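Local coordinates for protein fumarate reductase iron-sulfur subunit (Mycolicibacterium smegmatis, PDB 7D6V) that probably passes electrons from succinate oxidation through its three iron-sulfur clusters toward a quinone, as the iron-sulfur subunit of a succinate dehydrogenase, at residues Ala2-Trp11 with Met78-Val89. Sequence-based numbering, arbitrary orientation.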
ATOM      1  N   ALA B   2      -0.451  18.789 -24.934  1.00 28.53           N
ATOM      2  CA  ALA B   2      -1.728  19.488 -24.894  1.00 28.53           C
ATOM      3  C   ALA B   2      -2.001  20.050 -23.506  1.00 28.53           C
ATOM      4  O   ALA B   2      -2.694  19.431 -22.700  1.00 28.53           O
ATOM      5  CB  ALA B   2      -2.854  18.563 -25.319  1.00 28.53           C
ATOM      6  N   THR B   3      -1.441  21.224 -23.232  1.00 25.97           N
ATOM      7  CA  THR B   3      -1.689  21.936 -21.988  1.00 25.97           C
ATOM      8  C   THR B   3      -2.927  22.806 -22.147  1.00 25.97           C
ATOM      9  O   THR B   3      -3.000  23.632 -23.061  1.00 25.97           O
ATOM     10  CB  THR B   3      -0.483  22.791 -21.601  1.00 25.97           C
ATOM     11  OG1 THR B   3       0.663  21.949 -21.427  1.00 25.97           O
ATOM     12  CG2 THR B   3      -0.747  23.544 -20.321  1.00 25.97           C
ATOM     13  N   TYR B   4      -3.898  22.615 -21.258  1.00 24.17           N
ATOM     14  CA  TYR B   4      -5.172  23.310 -21.333  1.00 24.17           C
ATOM     15  C   TYR B   4      -5.589  23.727 -19.930  1.00 24.17           C
ATOM     16  O   TYR B   4      -4.919  23.419 -18.941  1.00 24.17           O
ATOM     17  CB  TYR B   4      -6.246  22.434 -21.987  1.00 24.17           C
ATOM     18  CG  TYR B   4      -6.586  21.191 -21.199  1.00 24.17           C
ATOM     19  CD1 TYR B   4      -7.766  21.105 -20.480  1.00 24.17           C
ATOM     20  CD2 TYR B   4      -5.728  20.105 -21.174  1.00 24.17           C
ATOM     21  CE1 TYR B   4      -8.079  19.976 -19.757  1.00 24.17           C
ATOM     22  CE2 TYR B   4      -6.033  18.974 -20.454  1.00 24.17           C
ATOM     23  CZ  TYR B   4      -7.211  18.914 -19.749  1.00 24.17           C
ATOM     24  OH  TYR B   4      -7.519  17.783 -19.033  1.00 24.17           O
ATOM     25  N   ASP B   5      -6.711  24.432 -19.852  1.00 23.28           N
ATOM     26  CA  ASP B   5      -7.285  24.884 -18.590  1.00 23.28           C
ATOM     27  C   ASP B   5      -8.525  24.044 -18.316  1.00 23.28           C
ATOM     28  O   ASP B   5      -9.489  24.084 -19.087  1.00 23.28           O
ATOM     29  CB  ASP B   5      -7.623  26.371 -18.651  1.00 23.28           C
ATOM     30  CG  ASP B   5      -6.430  27.255 -18.332  1.00 23.28           C
ATOM     31  OD1 ASP B   5      -5.579  26.842 -17.521  1.00 23.28           O
ATOM     32  OD2 ASP B   5      -6.346  28.364 -18.895  1.00 23.28           O
ATOM     33  N   ALA B   6      -8.498  23.286 -17.227  1.00 21.24           N
ATOM     34  CA  ALA B   6      -9.593  22.395 -16.880  1.00 21.24           C
ATOM     35  C   ALA B   6     -10.568  23.073 -15.927  1.00 21.24           C
ATOM     36  O   ALA B   6     -10.271  24.102 -15.319  1.00 21.24           O
ATOM     37  CB  ALA B   6      -9.066  21.109 -16.250  1.00 21.24           C
ATOM     38  N   LYS B   7     -11.749  22.474 -15.805  1.00 19.90           N
ATOM     39  CA  LYS B   7     -12.786  22.934 -14.889  1.00 19.90           C
ATOM     40  C   LYS B   7     -12.940  21.911 -13.771  1.00 19.90           C
ATOM     41  O   LYS B   7     -13.426  20.797 -14.000  1.00 19.90           O
ATOM     42  CB  LYS B   7     -14.106  23.155 -15.623  1.00 19.90           C
ATOM     43  CG  LYS B   7     -14.046  24.258 -16.668  1.00 19.90           C
ATOM     44  CD  LYS B   7     -15.396  24.487 -17.322  1.00 19.90           C
ATOM     45  CE  LYS B   7     -15.782  23.327 -18.227  1.00 19.90           C
ATOM     46  NZ  LYS B   7     -14.885  23.204 -19.404  1.00 19.90           N
ATOM     47  N   LEU B   8     -12.510  22.292 -12.573  1.00 17.55           N
ATOM     48  CA  LEU B   8     -12.723  21.522 -11.358  1.00 17.55           C
ATOM     49  C   LEU B   8     -13.914  22.081 -10.592  1.00 17.55           C
ATOM     50  O   LEU B   8     -14.285  23.247 -10.735  1.00 17.55           O
ATOM     51  CB  LEU B   8     -11.479  21.546 -10.471  1.00 17.55           C
ATOM     52  CG  LEU B   8     -10.220  20.863 -10.995  1.00 17.55           C
ATOM     53  CD1 LEU B   8      -9.065  21.111 -10.045  1.00 17.55           C
ATOM     54  CD2 LEU B   8     -10.456  19.378 -11.170  1.00 17.55           C
ATOM     55  N   ARG B   9     -14.524  21.221  -9.779  1.00 16.63           N
ATOM     56  CA  ARG B   9     -15.700  21.587  -9.003  1.00 16.63           C
ATOM     57  C   ARG B   9     -15.529  21.035  -7.580  1.00 16.63           C
ATOM     58  O   ARG B   9     -16.325  20.251  -7.077  1.00 16.63           O
ATOM     59  CB  ARG B   9     -16.976  21.128  -9.709  1.00 16.63           C
ATOM     60  CG  ARG B   9     -18.251  21.581  -9.035  1.00 16.63           C
ATOM     61  CD  ARG B   9     -19.516  21.136  -9.758  1.00 16.63           C
ATOM     62  NE  ARG B   9     -19.732  19.696  -9.734  1.00 16.63           N
ATOM     63  CZ  ARG B   9     -20.674  19.078 -10.437  1.00 16.63           C
ATOM     64  NH1 ARG B   9     -21.481  19.783 -11.213  1.00 16.63           N
ATOM     65  NH2 ARG B   9     -20.814  17.763 -10.362  1.00 16.63           N
ATOM     66  N   VAL B  10     -14.412  21.404  -6.945  1.00 14.70           N
ATOM     67  CA  VAL B  10     -14.014  20.851  -5.652  1.00 14.70           C
ATOM     68  C   VAL B  10     -14.995  21.251  -4.553  1.00 14.70           C
ATOM     69  O   VAL B  10     -15.468  22.393  -4.496  1.00 14.70           O
ATOM     70  CB  VAL B  10     -12.588  21.318  -5.314  1.00 14.70           C
ATOM     71  CG1 VAL B  10     -12.169  20.852  -3.931  1.00 14.70           C
ATOM     72  CG2 VAL B  10     -11.609  20.835  -6.365  1.00 14.70           C
ATOM     73  N   TRP B  11     -15.288  20.304  -3.657  1.00 14.26           N
ATOM     74  CA  TRP B  11     -16.186  20.540  -2.530  1.00 14.26           C
ATOM     75  C   TRP B  11     -15.451  21.233  -1.384  1.00 14.26           C
ATOM     76  O   TRP B  11     -14.379  20.788  -0.965  1.00 14.26           O
ATOM     77  CB  TRP B  11     -16.779  19.218  -2.042  1.00 14.26           C
ATOM     78  CG  TRP B  11     -17.846  19.365  -0.991  1.00 14.26           C
ATOM     79  CD1 TRP B  11     -19.185  19.491  -1.200  1.00 14.26           C
ATOM     80  CD2 TRP B  11     -17.659  19.402   0.431  1.00 14.26           C
ATOM     81  NE1 TRP B  11     -19.843  19.605  -0.004  1.00 14.26           N
ATOM     82  CE2 TRP B  11     -18.929  19.556   1.014  1.00 14.26           C
ATOM     83  CE3 TRP B  11     -16.542  19.326   1.265  1.00 14.26           C
ATOM     84  CZ2 TRP B  11     -19.112  19.629   2.390  1.00 14.26           C
ATOM     85  CZ3 TRP B  11     -16.727  19.401   2.627  1.00 14.26           C
ATOM     86  CH2 TRP B  11     -18.000  19.553   3.177  1.00 14.26           C
ATOM     87  N   MET B  78      -6.221  11.752 -15.018  1.00 23.55           N
ATOM     88  CA  MET B  78      -6.615  13.123 -15.338  1.00 23.55           C
ATOM     89  C   MET B  78      -6.668  13.330 -16.850  1.00 23.55           C
ATOM     90  O   MET B  78      -7.176  14.344 -17.334  1.00 23.55           O
ATOM     91  CB  MET B  78      -5.662  14.118 -14.663  1.00 23.55           C
ATOM     92  CG  MET B  78      -5.928  15.588 -14.901  1.00 23.55           C
ATOM     93  SD  MET B  78      -7.161  16.245 -13.766  1.00 23.55           S
ATOM     94  CE  MET B  78      -8.322  16.971 -14.913  1.00 23.55           C
ATOM     95  N   SER B  79      -6.186  12.347 -17.604  1.00 24.12           N
ATOM     96  CA  SER B  79      -6.475  12.221 -19.023  1.00 24.12           C
ATOM     97  C   SER B  79      -7.637  11.274 -19.262  1.00 24.12           C
ATOM     98  O   SER B  79      -8.042  11.075 -20.411  1.00 24.12           O
ATOM     99  CB  SER B  79      -5.237  11.738 -19.780  1.00 24.12           C
ATOM    100  OG  SER B  79      -4.923  10.402 -19.438  1.00 24.12           O
ATOM    101  N   THR B  80      -8.160  10.682 -18.188  1.00 24.04           N
ATOM    102  CA  THR B  80      -9.419   9.954 -18.243  1.00 24.04           C
ATOM    103  C   THR B  80     -10.556  10.865 -18.685  1.00 24.04           C
ATOM    104  O   THR B  80     -11.546  10.398 -19.259  1.00 24.04           O
ATOM    105  CB  THR B  80      -9.707   9.354 -16.865  1.00 24.04           C
ATOM    106  OG1 THR B  80      -8.701   8.383 -16.551  1.00 24.04           O
ATOM    107  CG2 THR B  80     -11.072   8.688 -16.816  1.00 24.04           C
ATOM    108  N   PHE B  81     -10.410  12.166 -18.468  1.00 23.10           N
ATOM    109  CA  PHE B  81     -11.471  13.138 -18.659  1.00 23.10           C
ATOM    110  C   PHE B  81     -11.165  14.014 -19.866  1.00 23.10           C
ATOM    111  O   PHE B  81     -10.004  14.291 -20.173  1.00 23.10           O
ATOM    112  CB  PHE B  81     -11.619  14.013 -17.416  1.00 23.10           C
ATOM    113  CG  PHE B  81     -11.562  13.247 -16.132  1.00 23.10           C
ATOM    114  CD1 PHE B  81     -12.533  12.316 -15.820  1.00 23.10           C
ATOM    115  CD2 PHE B  81     -10.516  13.440 -15.250  1.00 23.10           C
ATOM    116  CE1 PHE B  81     -12.473  11.607 -14.642  1.00 23.10           C
ATOM    117  CE2 PHE B  81     -10.451  12.733 -14.073  1.00 23.10           C
ATOM    118  CZ  PHE B  81     -11.430  11.816 -13.767  1.00 23.10           C
ATOM    119  N   GLY B  82     -12.218  14.451 -20.543  1.00 24.29           N
ATOM    120  CA  GLY B  82     -12.054  15.354 -21.660  1.00 24.29           C
ATOM    121  C   GLY B  82     -11.615  16.735 -21.217  1.00 24.29           C
ATOM    122  O   GLY B  82     -11.683  17.108 -20.046  1.00 24.29           O
ATOM    123  N   GLU B  83     -11.145  17.516 -22.190  1.00 26.48           N
ATOM    124  CA  GLU B  83     -10.696  18.870 -21.897  1.00 26.48           C
ATOM    125  C   GLU B  83     -11.855  19.821 -21.637  1.00 26.48           C
ATOM    126  O   GLU B  83     -11.656  20.864 -21.006  1.00 26.48           O
ATOM    127  CB  GLU B  83      -9.832  19.392 -23.043  1.00 26.48           C
ATOM    128  CG  GLU B  83      -8.582  18.568 -23.281  1.00 26.48           C
ATOM    129  CD  GLU B  83      -7.626  19.221 -24.255  1.00 26.48           C
ATOM    130  OE1 GLU B  83      -6.565  18.627 -24.531  1.00 26.48           O
ATOM    131  OE2 GLU B  83      -7.937  20.326 -24.747  1.00 26.48           O
ATOM    132  N   ASP B  84     -13.057  19.488 -22.101  1.00 27.18           N
ATOM    133  CA  ASP B  84     -14.252  20.265 -21.803  1.00 27.18           C
ATOM    134  C   ASP B  84     -15.151  19.573 -20.787  1.00 27.18           C
ATOM    135  O   ASP B  84     -16.305  19.973 -20.617  1.00 27.18           O
ATOM    136  CB  ASP B  84     -15.026  20.560 -23.089  1.00 27.18           C
ATOM    137  CG  ASP B  84     -15.234  19.325 -23.942  1.00 27.18           C
ATOM    138  OD1 ASP B  84     -14.512  18.326 -23.736  1.00 27.18           O
ATOM    139  OD2 ASP B  84     -16.118  19.354 -24.823  1.00 27.18           O
ATOM    140  N   GLU B  85     -14.648  18.545 -20.112  1.00 23.89           N
ATOM    141  CA  GLU B  85     -15.392  17.841 -19.080  1.00 23.89           C
ATOM    142  C   GLU B  85     -15.064  18.423 -17.712  1.00 23.89           C
ATOM    143  O   GLU B  85     -13.914  18.774 -17.434  1.00 23.89           O
ATOM    144  CB  GLU B  85     -15.058  16.349 -19.115  1.00 23.89           C
ATOM    145  CG  GLU B  85     -15.769  15.511 -18.074  1.00 23.89           C
ATOM    146  CD  GLU B  85     -15.711  14.030 -18.385  1.00 23.89           C
ATOM    147  OE1 GLU B  85     -15.245  13.671 -19.485  1.00 23.89           O
ATOM    148  OE2 GLU B  85     -16.134  13.222 -17.532  1.00 23.89           O
ATOM    149  N   VAL B  86     -16.078  18.532 -16.863  1.00 19.78           N
ATOM    150  CA  VAL B  86     -15.912  19.061 -15.515  1.00 19.78           C
ATOM    151  C   VAL B  86     -15.590  17.912 -14.571  1.00 19.78           C
ATOM    152  O   VAL B  86     -16.287  16.893 -14.559  1.00 19.78           O
ATOM    153  CB  VAL B  86     -17.171  19.813 -15.058  1.00 19.78           C
ATOM    154  CG1 VAL B  86     -17.028  20.256 -13.611  1.00 19.78           C
ATOM    155  CG2 VAL B  86     -17.425  21.008 -15.953  1.00 19.78           C
ATOM    156  N   VAL B  87     -14.535  18.075 -13.778  1.00 17.69           N
ATOM    157  CA  VAL B  87     -14.121  17.068 -12.807  1.00 17.69           C
ATOM    158  C   VAL B  87     -14.528  17.541 -11.419  1.00 17.69           C
ATOM    159  O   VAL B  87     -14.172  18.649 -11.006  1.00 17.69           O
ATOM    160  CB  VAL B  87     -12.608  16.806 -12.885  1.00 17.69           C
ATOM    161  CG1 VAL B  87     -12.242  15.583 -12.075  1.00 17.69           C
ATOM    162  CG2 VAL B  87     -12.180  16.630 -14.329  1.00 17.69           C
ATOM    163  N   THR B  88     -15.264  16.704 -10.694  1.00 15.69           N
ATOM    164  CA  THR B  88     -15.876  17.084  -9.424  1.00 15.69           C
ATOM    165  C   THR B  88     -15.256  16.268  -8.299  1.00 15.69           C
ATOM    166  O   THR B  88     -15.577  15.088  -8.135  1.00 15.69           O
ATOM    167  CB  THR B  88     -17.385  16.865  -9.478  1.00 15.69           C
ATOM    168  OG1 THR B  88     -17.952  17.730 -10.465  1.00 15.69           O
ATOM    169  CG2 THR B  88     -18.017  17.161  -8.132  1.00 15.69           C
ATOM    170  N   VAL B  89     -14.420  16.907  -7.487  1.00 14.20           N
ATOM    171  CA  VAL B  89     -13.680  16.228  -6.429  1.00 14.20           C
ATOM    172  C   VAL B  89     -14.352  16.530  -5.096  1.00 14.20           C
ATOM    173  O   VAL B  89     -14.480  17.696  -4.703  1.00 14.20           O
ATOM    174  CB  VAL B  89     -12.205  16.658  -6.415  1.00 14.20           C
ATOM    175  CG1 VAL B  89     -11.389  15.731  -5.531  1.00 14.20           C
ATOM    176  CG2 VAL B  89     -11.651  16.687  -7.825  1.00 14.20           C
TER
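Leu-8 and Val-87 are paired in parallel on neighbouring strands of the 2Fe-2S ferredoxin-like (beta-grasp) domain. Strand 4-14 is the middle strand of a mixed sheet. Strand 17-27 runs antiparallel along one edge of it, and the short strand 86-87 lies along the other. Three backbone hydrogen bonds join the two segments. Val-87 N donates to Lys-7 O at 2.9 Å, and Arg-9 N donates to Val-87 O. The second bond is more bent, 132° at the hydrogen. Farther along, Trp-11 N donates to Val-89 O, so backbone hydrogen bonding continues as far as this pair.

Leu-8 CD2 lies 3.8 Å from Val-87 CB, and the two side chains point the same way, toward the side of the sheet where helix 33-43 packs. Ile-36 of that helix touches both Leu-8 and Met-78.

Before the strand, residues 82-85 form a type I turn that brings Glu-83 over the Tyr-4 ring. Glu-83 can be followed outward. Glu-83 CB sits 3.7 Å from Tyr-4 CD1. Glu-83 CG stands over the centre of the Tyr-4 ring, 3.6 Å from the centroid, a CH-pi contact. The chain then stays extended (chi2 -170°), which carries Glu-83 CD on across the same face to 3.7 Å from Tyr-4 CD2. The carboxylate lies almost parallel to the ring, its plane turned by 5°. Glu-83 OE2 ends near Tyr-4 CB, and OE1 near Ala-2 CB.

On the other side of the sheet from Leu-8, Lys-7 crosses Val-86 at about a right angle, with Lys-7 CE 3.6 Å from Val-86 CG2. Leu-26 of the membrane anchor subunit packs on both Arg-9 and Thr-88. Between these two residues, Arg-9 NE comes to 2.8 Å from Thr-88 OG1, while Thr-88 CG2 lies at the guanidinium edge.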